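Local structure of putative branched chain amino acid ABC transporter, periplasmic amino acid-binding protein (Brucella ovis, 4XFK) at residues 304-309 / 323-328; 203-208 / 226-231. The protein is probably the periplasmic binding component of an ABC transport system for branched-chain and other amino acids, belonging to the leucine-binding protein family. The protein carries 1 engineered substitution. All coordinates share one frame; numbering follows the deposited sequence. Where two conformers were deposited one is given.

In the fold
From the N terminus the chain first builds a parallel sheet of five strands, 54-59, 13-18, 81-84, 111-114 and 131-133, and then passes into a second, mixed sheet. Contact 2 lies in this second part: segments 203-208 and 226-231, on helices 202-210 and 223-235, close a loop of 17 residues that holds strand 215-218. Contact 1 comes later, where segments 304-309 and 323-328, on helices 296-312 and 322-331, close a loop of 13 residues next to strand 111-114 of the first sheet. The two loops follow in series, neither nested nor crossed. The centres of contact 1 and contact 2 lie about 43 Å apart, on opposite sides of the chain's centre. The nearest atoms of contact 1 and contact 2 are about 26 Å apart.

Contact 1. Residues 304-309 / 323-328; sequences QLFGEA and TDIALA
Ala-309 and Ala-328 are the nearest residues across the two segments, their CA atoms 4.7 Å apart. The short axes, at an angle of 118° between N-to-C directions, come within 9.3 Å. Each CB points at the opposing helix, and the two methyls meet at 3.8 Å. Backbone contacts add to this: Ala-328 CB lies 3.4 Å from Ala-309 O, while Ala-309 CB rests 3.6 Å from Ala-328 C. The second apolar contact is Phe-306 with Ile-325. With CG trans to the backbone N (chi1 175°), the phenyl ring extends to the other helix, and its CE1 stands 3.8 Å from Ile-325 CG2; the methyl approaches the ring at a slant. No hydrogen bond links the segments, and all four residues are buried, so the evidence is for purely van der Waals packing. Phe-306 also touches Leu-113 and Ile-325 touches Leu-111, both on strand 111-114. The geometry is that of a steep helix-helix crossing with alanines at its close point, here packing two helices late in the chain against the parallel sheet of a periplasmic binding protein.

Contact 2. Residues 203-208 / 226-231; sequences PYVAKI and LLLMKA
Val-205 has the most surface buried here, 59 Å², and one of its methyls, CG2, makes both close contacts between the segments. Its CB faces the other helix, and chi1 of 171° sets CG1 trans to the backbone N while CG2 lies trans to the carbonyl carbon, beside that N. From there CG2 meets Ala-231 CB at 3.8 Å and also lies 3.9 Å from Ala-231 C, so it reaches the backbone as well as the methyl. The CA atoms of Val-205 and Ala-231, 6.8 Å apart, are the nearest pair across the segments, a spacing bridged by the valine branch and the short alanine side chain.

Leu-228, with 41 Å² buried, supplies the other partner. One turn before Ala-231, it holds CG trans to its backbone N (chi1 177°) and brings CD1 to 4.0 Å from Val-205 CG2. Helices 202-210 and 223-235 flank strand 215-218 in sequence, and that strand pairs in parallel with both 158-164 and 240-243, an alternating helix-strand order characteristic of the alpha/beta domains of periplasmic binding proteins. Leu-228 also packs on Ile-162 of strand 158-164 and Phe-241 of strand 240-243, which places it between the helix pair and the sheet. Ala-231, of which 32 Å² is buried by the contact, also touches Phe-201 in the loop leading into helix 202-210.

Contact 1. Residues 304-309 / 323-328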
ATOM      1  N   GLN A 304     -13.208   0.641   3.824  1.00  6.43           N
ATOM      2  CA  GLN A 304     -14.264   1.603   4.138  1.00  7.11           C
ATOM      3  C   GLN A 304     -14.967   2.083   2.871  1.00  7.50           C
ATOM      4  O   GLN A 304     -16.193   2.193   2.847  1.00  8.37           O
ATOM      5  CB  GLN A 304     -13.732   2.786   4.953  1.00  7.56           C
ATOM      6  CG  GLN A 304     -13.326   2.388   6.357  1.00 11.09           C
ATOM      7  CD  GLN A 304     -12.916   3.559   7.228  1.00 14.72           C
ATOM      8  OE1 GLN A 304     -12.875   4.700   6.775  1.00 19.87           O
ATOM      9  NE2 GLN A 304     -12.606   3.277   8.494  1.00 16.64           N
ATOM     10  N   LEU A 305     -14.210   2.352   1.812  1.00  7.14           N
ATOM     11  CA  LEU A 305     -14.837   2.723   0.551  1.00  8.29           C
ATOM     12  C   LEU A 305     -15.654   1.558   0.001  1.00  8.33           C
ATOM     13  O   LEU A 305     -16.770   1.750  -0.473  1.00  8.73           O
ATOM     14  CB  LEU A 305     -13.796   3.181  -0.476  1.00  8.69           C
ATOM     15  CG  LEU A 305     -14.409   3.689  -1.782  1.00  9.68           C
ATOM     16  CD1 LEU A 305     -15.245   4.936  -1.541  1.00  9.20           C
ATOM     17  CD2 LEU A 305     -13.337   3.969  -2.816  1.00 13.44           C
ATOM     18  N   PHE A 306     -15.095   0.353   0.066  1.00  7.48           N
ATOM     19  CA  PHE A 306     -15.805  -0.853  -0.334  1.00  7.94           C
ATOM     20  C   PHE A 306     -17.110  -1.011   0.446  1.00  7.71           C
ATOM     21  O   PHE A 306     -18.155  -1.303  -0.135  1.00  8.78           O
ATOM     22  CB  PHE A 306     -14.894  -2.068  -0.141  1.00  8.93           C
ATOM     23  CG  PHE A 306     -15.565  -3.382  -0.410  1.00  9.52           C
ATOM     24  CD1 PHE A 306     -16.002  -3.719  -1.687  1.00 10.39           C
ATOM     25  CD2 PHE A 306     -15.769  -4.286   0.621  1.00 10.36           C
ATOM     26  CE1 PHE A 306     -16.626  -4.932  -1.923  1.00 12.31           C
ATOM     27  CE2 PHE A 306     -16.379  -5.498   0.382  1.00 12.89           C
ATOM     28  CZ  PHE A 306     -16.808  -5.817  -0.886  1.00 12.96           C
ATOM     29  N   GLY A 307     -17.064  -0.795   1.756  1.00  8.47           N
ATOM     30  CA  GLY A 307     -18.261  -0.892   2.571  1.00  8.98           C
ATOM     31  C   GLY A 307     -19.314   0.125   2.174  1.00  8.29           C
ATOM     32  O   GLY A 307     -20.518  -0.152   2.200  1.00  9.04           O
ATOM     33  N   GLU A 308     -18.865   1.315   1.796  1.00  8.56           N
ATOM     34  CA  GLU A 308     -19.777   2.343   1.327  1.00  9.67           C
ATOM     35  C   GLU A 308     -20.438   1.906   0.018  1.00  9.07           C
ATOM     36  O   GLU A 308     -21.643   2.077  -0.159  1.00  9.86           O
ATOM     37  CB  GLU A 308     -19.043   3.673   1.172  1.00 11.09           C
ATOM     38  CG  GLU A 308     -19.835   4.760   0.461  1.00 12.91           C
ATOM     39  CD  GLU A 308     -20.991   5.303   1.273  1.00 15.24           C
ATOM     40  OE1 GLU A 308     -21.083   5.002   2.486  1.00 15.96           O
ATOM     41  OE2 GLU A 308     -21.818   6.038   0.685  1.00 17.11           O
ATOM     42  N   ALA A 309     -19.651   1.327  -0.887  1.00  8.91           N
ATOM     43  CA  ALA A 309     -20.188   0.765  -2.123  1.00  8.66           C
ATOM     44  C   ALA A 309     -21.273  -0.273  -1.840  1.00  8.41           C
ATOM     45  O   ALA A 309     -22.330  -0.264  -2.472  1.00  9.51           O
ATOM     46  CB  ALA A 309     -19.077   0.139  -2.939  1.00 10.07           C
ATOM     47  N   THR A 323     -20.677  -7.133 -10.752  1.00 10.34           N
ATOM     48  CA  THR A 323     -20.643  -5.977 -11.639  1.00 10.85           C
ATOM     49  C   THR A 323     -21.321  -4.793 -10.965  1.00 10.20           C
ATOM     50  O   THR A 323     -20.815  -3.675 -11.011  1.00 10.49           O
ATOM     51  CB  THR A 323     -21.288  -6.271 -13.000  1.00 11.11           C
ATOM     52  OG1 THR A 323     -20.623  -7.398 -13.575  1.00 12.29           O
ATOM     53  CG2 THR A 323     -21.150  -5.067 -13.933  1.00 12.42           C
ATOM     54  N   ASP A 324     -22.450  -5.044 -10.308  1.00 10.57           N
ATOM     55  CA  ASP A 324     -23.127  -3.996  -9.555  1.00 10.68           C
ATOM     56  C   ASP A 324     -22.248  -3.490  -8.417  1.00  9.79           C
ATOM     57  O   ASP A 324     -22.202  -2.290  -8.156  1.00  9.40           O
ATOM     58  CB  ASP A 324     -24.484  -4.474  -9.025  1.00 12.69           C
ATOM     59  CG  ASP A 324     -25.492  -4.719 -10.130  1.00 17.41           C
ATOM     60  OD1 ASP A 324     -25.333  -4.134 -11.225  1.00 19.76           O
ATOM     61  OD2 ASP A 324     -26.443  -5.493  -9.899  1.00 20.46           O
ATOM     62  N   ILE A 325     -21.532  -4.391  -7.748  1.00  9.47           N
ATOM     63  CA  ILE A 325     -20.617  -3.966  -6.693  1.00  8.82           C
ATOM     64  C   ILE A 325     -19.502  -3.093  -7.282  1.00  7.68           C
ATOM     65  O   ILE A 325     -19.191  -2.031  -6.745  1.00  8.56           O
ATOM     66  CB  ILE A 325     -20.028  -5.167  -5.916  1.00  9.06           C
ATOM     67  CG1 ILE A 325     -21.138  -5.871  -5.120  1.00  9.55           C
ATOM     68  CG2 ILE A 325     -18.901  -4.714  -4.984  1.00  9.85           C
ATOM     69  CD1 ILE A 325     -20.723  -7.206  -4.519  1.00 11.22           C
ATOM     70  N   ALA A 326     -18.945  -3.518  -8.410  1.00  8.40           N
ATOM     71  CA  ALA A 326     -17.883  -2.760  -9.066  1.00  9.05           C
ATOM     72  C   ALA A 326     -18.331  -1.343  -9.429  1.00  8.43           C
ATOM     73  O   ALA A 326     -17.619  -0.369  -9.177  1.00  8.59           O
ATOM     74  CB  ALA A 326     -17.402  -3.494 -10.309  1.00  9.85           C
ATOM     75  N   LEU A 327     -19.518  -1.226 -10.016  1.00  8.60           N
ATOM     76  CA  LEU A 327     -20.050   0.088 -10.364  1.00  9.52           C
ATOM     77  C   LEU A 327     -20.268   0.922  -9.105  1.00  9.04           C
ATOM     78  O   LEU A 327     -20.003   2.119  -9.095  1.00  9.53           O
ATOM     79  CB  LEU A 327     -21.347  -0.044 -11.165  1.00  9.74           C
ATOM     80  CG  LEU A 327     -21.182  -0.696 -12.537  1.00 10.56           C
ATOM     81  CD1 LEU A 327     -22.550  -1.053 -13.119  1.00 13.36           C
ATOM     82  CD2 LEU A 327     -20.420   0.214 -13.489  1.00 10.92           C
ATOM     83  N   ALA A 328     -20.746   0.290  -8.039  1.00  8.96           N
ATOM     84  CA  ALA A 328     -20.942   1.021  -6.793  1.00  9.21           C
ATOM     85  C   ALA A 328     -19.605   1.529  -6.230  1.00  8.34           C
ATOM     86  O   ALA A 328     -19.547   2.624  -5.673  1.00 10.11           O
ATOM     87  CB  ALA A 328     -21.675   0.165  -5.766  1.00 10.01           C
TER

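Contact 2. Residues 203-208 / 226-231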
ATOM      1  N   PRO A 203      28.037  -3.156   2.072  1.00 15.19           N
ATOM      2  CA  PRO A 203      28.655  -2.692   0.820  1.00 16.38           C
ATOM      3  C   PRO A 203      27.782  -1.695   0.057  1.00 15.21           C
ATOM      4  O   PRO A 203      28.290  -0.836  -0.672  1.00 16.45           O
ATOM      5  CB  PRO A 203      28.807  -3.975  -0.001  1.00 17.71           C
ATOM      6  CG  PRO A 203      28.754  -5.074   0.985  1.00 18.04           C
ATOM      7  CD  PRO A 203      27.873  -4.621   2.091  1.00 16.13           C
ATOM      8  N   TYR A 204      26.469  -1.806   0.223  1.00 13.44           N
ATOM      9  CA  TYR A 204      25.549  -0.878  -0.426  1.00 13.85           C
ATOM     10  C   TYR A 204      25.585   0.486   0.250  1.00 14.27           C
ATOM     11  O   TYR A 204      25.554   1.528  -0.412  1.00 14.50           O
ATOM     12  CB  TYR A 204      24.132  -1.459  -0.442  1.00 14.39           C
ATOM     13  CG  TYR A 204      24.049  -2.695  -1.304  1.00 15.96           C
ATOM     14  CD1 TYR A 204      23.814  -2.594  -2.670  1.00 17.51           C
ATOM     15  CD2 TYR A 204      24.250  -3.963  -0.762  1.00 16.50           C
ATOM     16  CE1 TYR A 204      23.756  -3.713  -3.470  1.00 18.35           C
ATOM     17  CE2 TYR A 204      24.200  -5.092  -1.558  1.00 17.66           C
ATOM     18  CZ  TYR A 204      23.952  -4.960  -2.909  1.00 18.83           C
ATOM     19  OH  TYR A 204      23.903  -6.079  -3.699  1.00 22.40           O
ATOM     20  N   VAL A 205      25.667   0.475   1.576  1.00 12.83           N
ATOM     21  CA  VAL A 205      25.821   1.710   2.323  1.00 13.05           C
ATOM     22  C   VAL A 205      27.132   2.406   1.931  1.00 13.94           C
ATOM     23  O   VAL A 205      27.172   3.626   1.781  1.00 13.77           O
ATOM     24  CB  VAL A 205      25.698   1.464   3.843  1.00 14.03           C
ATOM     25  CG1 VAL A 205      26.076   2.700   4.634  1.00 15.73           C
ATOM     26  CG2 VAL A 205      24.270   1.034   4.174  1.00 14.99           C
ATOM     27  N   ALA A 206      28.189   1.629   1.707  1.00 16.81           N
ATOM     28  CA  ALA A 206      29.464   2.195   1.251  1.00 17.35           C
ATOM     29  C   ALA A 206      29.321   2.900  -0.108  1.00 16.84           C
ATOM     30  O   ALA A 206      29.883   3.975  -0.323  1.00 18.05           O
ATOM     31  CB  ALA A 206      30.539   1.113   1.191  1.00 17.88           C
ATOM     32  N   LYS A 207      28.562   2.295  -1.019  1.00 16.93           N
ATOM     33  CA  LYS A 207      28.302   2.900  -2.327  1.00 17.54           C
ATOM     34  C   LYS A 207      27.531   4.216  -2.186  1.00 16.71           C
ATOM     35  O   LYS A 207      27.829   5.203  -2.872  1.00 19.18           O
ATOM     36  CB  LYS A 207      27.526   1.938  -3.230  1.00 19.74           C
ATOM     37  N   ILE A 208      26.549   4.228  -1.287  1.00 15.18           N
ATOM     38  CA  ILE A 208      25.774   5.431  -1.011  1.00 14.38           C
ATOM     39  C   ILE A 208      26.674   6.529  -0.451  1.00 15.25           C
ATOM     40  O   ILE A 208      26.601   7.688  -0.870  1.00 15.73           O
ATOM     41  CB  ILE A 208      24.618   5.125  -0.048  1.00 12.52           C
ATOM     42  CG1 ILE A 208      23.592   4.242  -0.755  1.00 13.67           C
ATOM     43  CG2 ILE A 208      23.965   6.412   0.451  1.00 12.82           C
ATOM     44  CD1 ILE A 208      22.561   3.631   0.172  1.00 12.82           C
ATOM     45  N   LEU A 226      14.734  -3.060   6.696  1.00  8.87           N
ATOM     46  CA  LEU A 226      15.182  -3.251   8.078  1.00  9.55           C
ATOM     47  C   LEU A 226      16.703  -3.383   8.183  1.00  8.20           C
ATOM     48  O   LEU A 226      17.340  -2.727   9.015  1.00  9.25           O
ATOM     49  CB  LEU A 226      14.502  -4.480   8.698  1.00 12.33           C
ATOM     50  CG  LEU A 226      12.989  -4.409   8.937  1.00 15.81           C
ATOM     51  CD1 LEU A 226      12.385  -5.800   9.130  1.00 16.76           C
ATOM     52  CD2 LEU A 226      12.680  -3.530  10.138  1.00 16.11           C
ATOM     53  N   LEU A 227      17.287  -4.226   7.337  1.00  9.06           N
ATOM     54  CA  LEU A 227      18.722  -4.489   7.419  1.00 10.27           C
ATOM     55  C   LEU A 227      19.534  -3.389   6.750  1.00  9.89           C
ATOM     56  O   LEU A 227      20.689  -3.156   7.106  1.00 12.00           O
ATOM     57  CB  LEU A 227      19.070  -5.856   6.828  1.00 10.93           C
ATOM     58  CG  LEU A 227      18.443  -7.058   7.539  1.00 12.16           C
ATOM     59  CD1 LEU A 227      18.886  -8.353   6.876  1.00 13.19           C
ATOM     60  CD2 LEU A 227      18.758  -7.048   9.046  1.00 13.54           C
ATOM     61  N   LEU A 228      18.924  -2.709   5.782  1.00  9.82           N
ATOM     62  CA  LEU A 228      19.542  -1.544   5.171  1.00 10.16           C
ATOM     63  C   LEU A 228      19.677  -0.424   6.211  1.00 10.43           C
ATOM     64  O   LEU A 228      20.732   0.214   6.317  1.00 11.09           O
ATOM     65  CB  LEU A 228      18.720  -1.085   3.963  1.00 11.69           C
ATOM     66  CG  LEU A 228      19.192   0.181   3.242  1.00 11.59           C
ATOM     67  CD1 LEU A 228      20.660   0.095   2.811  1.00 13.31           C
ATOM     68  CD2 LEU A 228      18.283   0.465   2.040  1.00 11.98           C
ATOM     69  N   MET A 229      18.614  -0.188   6.981  1.00  9.95           N
ATOM     70  CA  MET A 229      18.650   0.807   8.054  0.63  9.56           C
ATOM     71  C   MET A 229      19.701   0.450   9.100  1.00  9.84           C
ATOM     72  O   MET A 229      20.436   1.312   9.579  1.00 12.03           O
ATOM     73  CB  MET A 229      17.278   0.950   8.725  0.63 11.50           C
ATOM     74  CG  MET A 229      16.198   1.549   7.836  0.63 11.34           C
ATOM     75  SD  MET A 229      16.661   3.125   7.081  0.63 12.93           S
ATOM     76  CE  MET A 229      16.681   4.209   8.514  0.63 13.85           C
ATOM     77  N   LYS A 230      19.771  -0.827   9.461  1.00 10.63           N
ATOM     78  CA  LYS A 230      20.758  -1.272  10.440  1.00 11.61           C
ATOM     79  C   LYS A 230      22.189  -1.007   9.963  1.00 11.79           C
ATOM     80  O   LYS A 230      23.033  -0.525  10.724  1.00 12.62           O
ATOM     81  CB  LYS A 230      20.566  -2.754  10.756  1.00 12.88           C
ATOM     82  CG  LYS A 230      21.491  -3.266  11.841  1.00 17.28           C
ATOM     83  CD  LYS A 230      21.109  -4.661  12.278  1.00 21.22           C
ATOM     84  CE  LYS A 230      22.057  -5.155  13.357  1.00 24.54           C
ATOM     85  NZ  LYS A 230      21.575  -6.424  13.951  1.00 27.77           N
ATOM     86  N   ALA A 231      22.461  -1.331   8.702  1.00 12.43           N
ATOM     87  CA  ALA A 231      23.779  -1.088   8.121  1.00 11.41           C
ATOM     88  C   ALA A 231      24.082   0.407   8.058  1.00 10.61           C
ATOM     89  O   ALA A 231      25.208   0.831   8.335  1.00 12.74           O
ATOM     90  CB  ALA A 231      23.878  -1.717   6.739  1.00 12.68           C
TER